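Side-chain contacts in uncharacterized protein Cgl0159 (Corynebacterium glutamicum, PDB 3FOK), which is of unknown function but folds as a (beta/alpha)8 (TIM) barrel with two extra helices at its N-terminal end: residues A[15-18]-A[24-27]; A[44-49]-A[108-113]; A[71-76]-A[96-101]. One frame throughout, in Å; residues are numbered along the deposited sequence.

Contact 1: A[15-18]-A[24-27]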
loop_
_atom_site.group_PDB
_atom_site.type_symbol
_atom_site.label_atom_id
_atom_site.label_comp_id
_atom_site.label_asym_id
_atom_site.label_seq_id
_atom_site.Cartn_x
_atom_site.Cartn_y
_atom_site.Cartn_z
ATOM N N ARG A 15 -3.734 23.159 30.831
ATOM C CA ARG A 15 -4.825 22.195 30.718
ATOM C C ARG A 15 -6.050 22.916 30.196
ATOM O O ARG A 15 -6.715 22.468 29.261
ATOM C CB ARG A 15 -5.183 21.595 32.081
ATOM C CG ARG A 15 -4.230 20.558 32.629
ATOM C CD ARG A 15 -4.889 19.835 33.800
ATOM N NE ARG A 15 -5.165 20.724 34.923
ATOM C CZ ARG A 15 -4.328 20.932 35.933
ATOM N NH1 ARG A 15 -3.158 20.311 35.966
ATOM N NH2 ARG A 15 -4.660 21.760 36.913
ATOM N N ARG A 16 -6.341 24.042 30.831
ATOM C CA ARG A 16 -7.490 24.854 30.482
ATOM C C ARG A 16 -7.389 25.385 29.060
ATOM O O ARG A 16 -8.399 25.653 28.419
ATOM C CB ARG A 16 -7.612 26.004 31.477
ATOM C CG ARG A 16 -8.903 26.767 31.392
ATOM C CD ARG A 16 -9.066 27.688 32.590
ATOM N NE ARG A 16 -9.223 26.948 33.842
ATOM C CZ ARG A 16 -9.760 27.468 34.941
ATOM N NH1 ARG A 16 -10.188 28.727 34.940
ATOM N NH2 ARG A 16 -9.880 26.733 36.040
HETATM N N MSE A 17 -6.169 25.525 28.555
HETATM C CA MSE A 17 -5.992 26.028 27.199
HETATM C C MSE A 17 -6.344 24.943 26.186
HETATM O O MSE A 17 -7.167 25.161 25.297
HETATM C CB MSE A 17 -4.554 26.491 26.968
HETATM C CG MSE A 17 -4.385 27.241 25.658
HETATM SE SE MSE A 17 -2.546 27.526 25.126
HETATM C CE MSE A 17 -2.047 28.869 26.432
ATOM N N ARG A 18 -5.714 23.780 26.329
ATOM C CA ARG A 18 -5.955 22.653 25.436
ATOM C C ARG A 18 -7.443 22.343 25.322
ATOM O O ARG A 18 -7.934 21.960 24.257
ATOM C CB ARG A 18 -5.232 21.407 25.948
ATOM C CG ARG A 18 -3.731 21.387 25.718
ATOM C CD ARG A 18 -3.116 20.160 26.382
ATOM N NE ARG A 18 -1.897 19.722 25.713
ATOM C CZ ARG A 18 -1.864 19.191 24.495
ATOM N NH1 ARG A 18 -2.989 19.030 23.807
ATOM N NH2 ARG A 18 -0.705 18.821 23.963
HETATM N N MSE A 24 -4.840 28.347 20.435
HETATM C CA MSE A 24 -3.742 29.086 21.034
HETATM C C MSE A 24 -2.441 28.299 21.090
HETATM O O MSE A 24 -1.361 28.891 21.136
HETATM C CB MSE A 24 -4.127 29.574 22.433
HETATM C CG MSE A 24 -5.221 30.635 22.425
HETATM SE SE MSE A 24 -4.942 32.003 21.068
HETATM C CE MSE A 24 -6.455 31.607 19.919
ATOM N N VAL A 25 -2.528 26.972 21.086
ATOM C CA VAL A 25 -1.311 26.171 21.112
ATOM C C VAL A 25 -0.486 26.515 19.873
ATOM O O VAL A 25 0.676 26.894 19.974
ATOM C CB VAL A 25 -1.618 24.659 21.112
ATOM C CG1 VAL A 25 -0.320 23.864 21.129
ATOM C CG2 VAL A 25 -2.470 24.306 22.318
ATOM N N ALA A 26 -1.106 26.401 18.705
ATOM C CA ALA A 26 -0.429 26.701 17.450
ATOM C C ALA A 26 -0.032 28.171 17.363
ATOM O O ALA A 26 1.045 28.501 16.864
ATOM C CB ALA A 26 -1.324 26.334 16.272
ATOM N N GLU A 27 -0.898 29.053 17.852
ATOM C CA GLU A 27 -0.621 30.483 17.807
ATOM C C GLU A 27 0.607 30.838 18.640
ATOM O O GLU A 27 1.498 31.542 18.166
ATOM C CB GLU A 27 -1.840 31.273 18.286
ATOM C CG GLU A 27 -1.838 32.730 17.837
ATOM C CD GLU A 27 -3.210 33.382 17.936
ATOM O OE1 GLU A 27 -4.186 32.791 17.421
ATOM O OE2 GLU A 27 -3.313 34.486 18.516
#
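M17, built as selenomethionine, reaches from helix 8-20 to the first turn of helix 23-30, where it meets M24 and V25. The two helices form a short helix-loop-helix unit ahead of the first barrel strand, and this apolar contact packs one against the other on either side of the short connection in the chain. The selenium of M17 lies 3.7 Å from CB of M24, and CG of M17 follows at 4.0 Å from the same CB, so two atoms of the M17 side chain lie against a single methylene. M17 can reach that far because its CG stands anti to the backbone N (chi1 -170°) and its chain stays extended through chi2. The two selenomethionine side chains cross at about a right angle. The selenium of M17 also approaches V25, 4.3 Å from its CG2.

Further out, A100 of helix 92-100 touches M17, and D96 and R140 pack on V25. A second subunit covers part of this face: S217 of that subunit packs on V25, and its S216 O accepts a hydrogen bond from NH1 of R18. M24 meets M17 through its base alone, since bends at chi2 (-44°) and chi3 carry its own SE away from M17.

Contact 2: A[44-49]-A[108-113]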
loop_
_atom_site.group_PDB
_atom_site.type_symbol
_atom_site.label_atom_id
_atom_site.label_comp_id
_atom_site.label_asym_id
_atom_site.label_seq_id
_atom_site.Cartn_x
_atom_site.Cartn_y
_atom_site.Cartn_z
ATOM N N LEU A 44 26.063 22.490 19.750
ATOM C CA LEU A 44 24.646 22.348 20.049
ATOM C C LEU A 44 24.422 21.400 21.225
ATOM O O LEU A 44 25.049 20.345 21.311
ATOM C CB LEU A 44 23.931 21.822 18.799
ATOM C CG LEU A 44 22.444 22.079 18.563
ATOM C CD1 LEU A 44 22.180 23.577 18.480
ATOM C CD2 LEU A 44 22.027 21.400 17.266
ATOM N N PHE A 45 23.537 21.792 22.137
ATOM C CA PHE A 45 23.204 20.974 23.303
ATOM C C PHE A 45 21.688 20.898 23.408
ATOM O O PHE A 45 21.020 21.901 23.663
ATOM C CB PHE A 45 23.807 21.577 24.578
ATOM C CG PHE A 45 23.359 20.906 25.854
ATOM C CD1 PHE A 45 23.083 19.541 25.890
ATOM C CD2 PHE A 45 23.238 21.641 27.029
ATOM C CE1 PHE A 45 22.694 18.919 27.080
ATOM C CE2 PHE A 45 22.854 21.033 28.217
ATOM C CZ PHE A 45 22.581 19.668 28.244
ATOM N N ILE A 46 21.155 19.697 23.208
ATOM C CA ILE A 46 19.718 19.477 23.233
ATOM C C ILE A 46 19.290 18.409 24.235
ATOM O O ILE A 46 19.908 17.346 24.325
ATOM C CB ILE A 46 19.238 19.090 21.819
ATOM C CG1 ILE A 46 19.380 20.302 20.898
ATOM C CG2 ILE A 46 17.800 18.580 21.858
ATOM C CD1 ILE A 46 19.123 20.008 19.445
ATOM N N VAL A 47 18.232 18.700 24.990
ATOM C CA VAL A 47 17.728 17.752 25.972
ATOM C C VAL A 47 16.569 16.967 25.356
ATOM O O VAL A 47 15.626 17.547 24.822
ATOM C CB VAL A 47 17.248 18.467 27.248
ATOM C CG1 VAL A 47 17.119 17.458 28.373
ATOM C CG2 VAL A 47 18.224 19.572 27.630
ATOM N N ALA A 48 16.650 15.643 25.442
ATOM C CA ALA A 48 15.646 14.758 24.860
ATOM C C ALA A 48 14.601 14.203 25.824
ATOM O O ALA A 48 14.911 13.837 26.960
ATOM C CB ALA A 48 16.347 13.606 24.157
ATOM N N ALA A 49 13.364 14.116 25.343
ATOM C CA ALA A 49 12.259 13.598 26.140
ATOM C C ALA A 49 11.174 12.977 25.263
ATOM O O ALA A 49 9.986 13.167 25.508
ATOM C CB ALA A 49 11.666 14.713 26.996
ATOM N N ILE A 108 15.977 25.640 20.336
ATOM C CA ILE A 108 15.945 24.771 19.176
ATOM C C ILE A 108 14.965 23.644 19.452
ATOM O O ILE A 108 15.093 22.934 20.447
ATOM C CB ILE A 108 17.336 24.173 18.903
ATOM C CG1 ILE A 108 18.289 25.280 18.450
ATOM C CG2 ILE A 108 17.240 23.064 17.855
ATOM C CD1 ILE A 108 17.803 26.040 17.230
ATOM N N VAL A 109 13.979 23.488 18.578
ATOM C CA VAL A 109 12.997 22.430 18.757
ATOM C C VAL A 109 13.262 21.292 17.780
ATOM O O VAL A 109 13.291 21.502 16.563
ATOM C CB VAL A 109 11.562 22.925 18.515
ATOM C CG1 VAL A 109 10.578 21.857 18.969
ATOM C CG2 VAL A 109 11.323 24.229 19.248
ATOM N N VAL A 110 13.462 20.095 18.321
ATOM C CA VAL A 110 13.703 18.917 17.499
ATOM C C VAL A 110 12.489 18.008 17.643
ATOM O O VAL A 110 12.086 17.669 18.759
ATOM C CB VAL A 110 14.949 18.139 17.962
ATOM C CG1 VAL A 110 15.290 17.051 16.946
ATOM C CG2 VAL A 110 16.120 19.085 18.142
ATOM N N GLY A 111 11.900 17.619 16.519
ATOM C CA GLY A 111 10.740 16.758 16.588
ATOM C C GLY A 111 11.032 15.322 16.217
ATOM O O GLY A 111 11.631 15.040 15.178
ATOM N N SER A 112 10.605 14.417 17.091
ATOM C CA SER A 112 10.774 12.981 16.903
ATOM C C SER A 112 9.685 12.523 15.937
ATOM O O SER A 112 8.509 12.791 16.153
ATOM C CB SER A 112 10.632 12.268 18.252
ATOM O OG SER A 112 10.709 10.864 18.105
HETATM N N MSE A 113 10.077 11.823 14.879
HETATM C CA MSE A 113 9.121 11.377 13.871
HETATM C C MSE A 113 8.497 9.995 14.059
HETATM O O MSE A 113 7.290 9.834 13.861
HETATM C CB MSE A 113 9.772 11.440 12.489
HETATM C CG MSE A 113 10.304 12.811 12.115
HETATM SE SE MSE A 113 11.092 12.854 10.345
HETATM C CE MSE A 113 9.472 13.072 9.308
#
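The backbone polar groups of L44 and I46, the two residues of strand 44-48 that touch strand 108-112, are taken up by strand 267-272: L44 bonds with R268 and L270, I46 with L270. The side chain of L44 points toward strand 108-112, where its CD1 comes 4.2 Å from CG1 of I108. Two residues further on, I46 makes the closer contacts. Its CD1 points between two side chains of strand 108-112: CG2 of V110 lies 3.4 Å away, a tight fit, and CG2 of I108 is at 3.9 Å. The I46 side chain passes I108 at about a right angle and V110 at a slant; CG2 of V110 also lies 4.1 Å from CG2 of I46. What carries CD1 across is the extended end of I46: CG1 lies anti to the carbonyl carbon (chi1 -68°), and chi2 of 172° continues the chain straight outward from there.

Strands 44-48 and 108-112 are not sheet neighbours. Strand 87-90 runs between them, parallel to both in the sheet, and the closure of the sheet into a (beta/alpha)8 barrel brings the two inward faces together, with axes 8.5 Å apart and turned by 50°. L89 of the intervening strand touches both I46 and V110, making the packing a three-strand affair inside the barrel.

Residues next along each strand face the other way: F45 packs under helix 284-295, its backbone N bonded to OD2 of D86, while V109 lies against R32 and gives its N-H to OD1 of D143. At the C-terminal end of strand 108-112 the polar S112 succeeds these apolar residues, and its OG hydrogen-bonds to OD1 of D50, just beyond segment 44-49.

Contact 3: A[71-76]-A[96-101]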
loop_
_atom_site.group_PDB
_atom_site.type_symbol
_atom_site.label_atom_id
_atom_site.label_comp_id
_atom_site.label_asym_id
_atom_site.label_seq_id
_atom_site.Cartn_x
_atom_site.Cartn_y
_atom_site.Cartn_z
ATOM N N GLU A 71 5.779 16.244 36.162
ATOM C CA GLU A 71 7.148 16.313 36.659
ATOM C C GLU A 71 8.107 16.318 35.479
ATOM O O GLU A 71 9.150 16.962 35.523
ATOM C CB GLU A 71 7.478 15.120 37.558
ATOM C CG GLU A 71 6.548 14.927 38.732
ATOM C CD GLU A 71 7.114 13.964 39.759
ATOM O OE1 GLU A 71 7.879 13.056 39.365
ATOM O OE2 GLU A 71 6.782 14.107 40.957
ATOM N N LEU A 72 7.750 15.594 34.423
ATOM C CA LEU A 72 8.589 15.536 33.235
ATOM C C LEU A 72 8.735 16.955 32.702
ATOM O O LEU A 72 9.836 17.400 32.391
ATOM C CB LEU A 72 7.948 14.651 32.162
ATOM C CG LEU A 72 8.864 14.015 31.106
ATOM C CD1 LEU A 72 8.017 13.557 29.929
ATOM C CD2 LEU A 72 9.916 15.005 30.629
ATOM N N LEU A 73 7.614 17.666 32.613
ATOM C CA LEU A 73 7.623 19.037 32.123
ATOM C C LEU A 73 8.434 19.954 33.036
ATOM O O LEU A 73 9.161 20.822 32.553
ATOM C CB LEU A 73 6.186 19.555 31.978
ATOM C CG LEU A 73 5.358 18.914 30.852
ATOM C CD1 LEU A 73 3.920 19.414 30.905
ATOM C CD2 LEU A 73 5.986 19.242 29.509
ATOM N N GLU A 74 8.320 19.760 34.347
ATOM C CA GLU A 74 9.068 20.578 35.300
ATOM C C GLU A 74 10.562 20.359 35.099
ATOM O O GLU A 74 11.336 21.309 34.978
ATOM C CB GLU A 74 8.701 20.210 36.741
ATOM C CG GLU A 74 8.099 21.349 37.562
ATOM C CD GLU A 74 8.980 22.588 37.608
ATOM O OE1 GLU A 74 10.128 22.504 38.098
ATOM O OE2 GLU A 74 8.517 23.655 37.154
ATOM N N ARG A 75 10.964 19.094 35.066
ATOM C CA ARG A 75 12.364 18.747 34.884
ATOM C C ARG A 75 12.873 19.326 33.566
ATOM O O ARG A 75 14.029 19.723 33.458
ATOM C CB ARG A 75 12.524 17.225 34.918
ATOM C CG ARG A 75 11.864 16.594 36.141
ATOM C CD ARG A 75 11.918 15.079 36.114
ATOM N NE ARG A 75 13.146 14.565 36.706
ATOM C CZ ARG A 75 13.283 14.242 37.988
ATOM N NH1 ARG A 75 12.264 14.372 38.824
ATOM N NH2 ARG A 75 14.448 13.795 38.436
HETATM N N MSE A 76 11.994 19.383 32.570
HETATM C CA MSE A 76 12.344 19.934 31.266
HETATM C C MSE A 76 12.511 21.446 31.380
HETATM O O MSE A 76 13.476 22.017 30.869
HETATM C CB MSE A 76 11.253 19.613 30.234
HETATM C CG MSE A 76 11.694 18.674 29.116
HETATM SE SE MSE A 76 13.173 19.363 28.077
HETATM C CE MSE A 76 14.598 18.845 29.254
ATOM N N ASP A 96 4.181 20.806 22.275
ATOM C CA ASP A 96 3.045 21.714 22.380
ATOM C C ASP A 96 2.906 22.247 23.808
ATOM O O ASP A 96 2.738 23.451 23.998
ATOM C CB ASP A 96 1.741 21.036 21.938
ATOM C CG ASP A 96 1.729 20.693 20.448
ATOM O OD1 ASP A 96 2.370 21.419 19.653
ATOM O OD2 ASP A 96 1.067 19.705 20.064
ATOM N N ASP A 97 2.984 21.374 24.812
ATOM C CA ASP A 97 2.872 21.849 26.188
ATOM C C ASP A 97 3.940 22.907 26.446
ATOM O O ASP A 97 3.621 24.042 26.797
ATOM C CB ASP A 97 3.022 20.703 27.192
ATOM C CG ASP A 97 1.826 19.767 27.194
ATOM O OD1 ASP A 97 0.706 20.230 26.886
ATOM O OD2 ASP A 97 2.002 18.570 27.521
ATOM N N LEU A 98 5.204 22.539 26.257
ATOM C CA LEU A 98 6.302 23.475 26.465
ATOM C C LEU A 98 6.087 24.766 25.679
ATOM O O LEU A 98 6.426 25.849 26.150
ATOM C CB LEU A 98 7.632 22.840 26.056
ATOM C CG LEU A 98 8.198 21.721 26.935
ATOM C CD1 LEU A 98 9.427 21.111 26.271
ATOM C CD2 LEU A 98 8.551 22.278 28.309
ATOM N N ALA A 99 5.518 24.656 24.484
ATOM C CA ALA A 99 5.271 25.836 23.667
ATOM C C ALA A 99 4.151 26.662 24.285
ATOM O O ALA A 99 4.240 27.886 24.380
ATOM C CB ALA A 99 4.903 25.426 22.243
ATOM N N ALA A 100 3.094 25.978 24.709
ATOM C CA ALA A 100 1.948 26.637 25.322
ATOM C C ALA A 100 2.382 27.365 26.592
ATOM O O ALA A 100 1.917 28.467 26.871
ATOM C CB ALA A 100 0.870 25.614 25.640
ATOM N N LEU A 101 3.276 26.740 27.355
ATOM C CA LEU A 101 3.794 27.328 28.590
ATOM C C LEU A 101 4.725 28.499 28.293
ATOM O O LEU A 101 5.145 29.208 29.204
ATOM C CB LEU A 101 4.571 26.293 29.410
ATOM C CG LEU A 101 3.896 25.218 30.267
ATOM C CD1 LEU A 101 2.392 25.403 30.293
ATOM C CD2 LEU A 101 4.273 23.852 29.725
#
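CD1 of L73 lies above the carboxylate plane of D97, offset past the edge between CB and OD2, while CD2 sits low beside CB. That CD1 of L73 stands 4.0 Å from OD2 of D97. The two side chains cross at about a right angle, and the leucine straddles the base of the aspartate: CD1 and CD2 of L73 are each 4.0 Å from CB of D97. Polar partners hold the carboxylate itself. NE of R18 makes a salt bridge to OD1 of D97, and T237 of a second subunit adds a weak hydrogen bond to OD2. An acid so placed, buried beside a leucine, is probably stabilised as the anion by the arginine.

The rest is aliphatic. With CG of L73 anti to the carbonyl carbon (chi1 -69°) and chi2 extended, its methyls reach both D97 and L98. CD2 of L98 lies 4.2 Å from CD2 of L73 and 4.3 Å from CB of M76, bridging residues about one helical turn apart. M76 gives little more than its base; its far end leads off to V47. F11 of helix 8-20 also touches L73.

Leucine tips have a wide gap to bridge: the axes of segments 71-76 and 96-100 are 11.1 Å apart and inclined at 60°. Helices 69-81 and 92-100 follow the first and second strands, and such side-by-side packing of successive helices makes up the outer layer of a (beta/alpha)8 barrel.

Overall arrangement
Contact 1 comes first along the chain, in helices 8-20 and 23-30, ahead of the barrel's first strand. Contact 2 then opens at strand 44-48 and closes at strand 108-112, and both helices of contact 3 are threaded between those strands. From the barrel interior outward the order is contact 2, contact 3, contact 1, their centres lying about 5, 15 and 24 Å from the centre of the chain. Neighbouring layers touch, whereas contacts 1 and 2, with centres about 21 Å apart, do not. Helix 69-81 carries the touches to the barrel strands, and helix 92-100 those to the N-terminal helices. Contacts 1 and 3 both lie at a subunit interface.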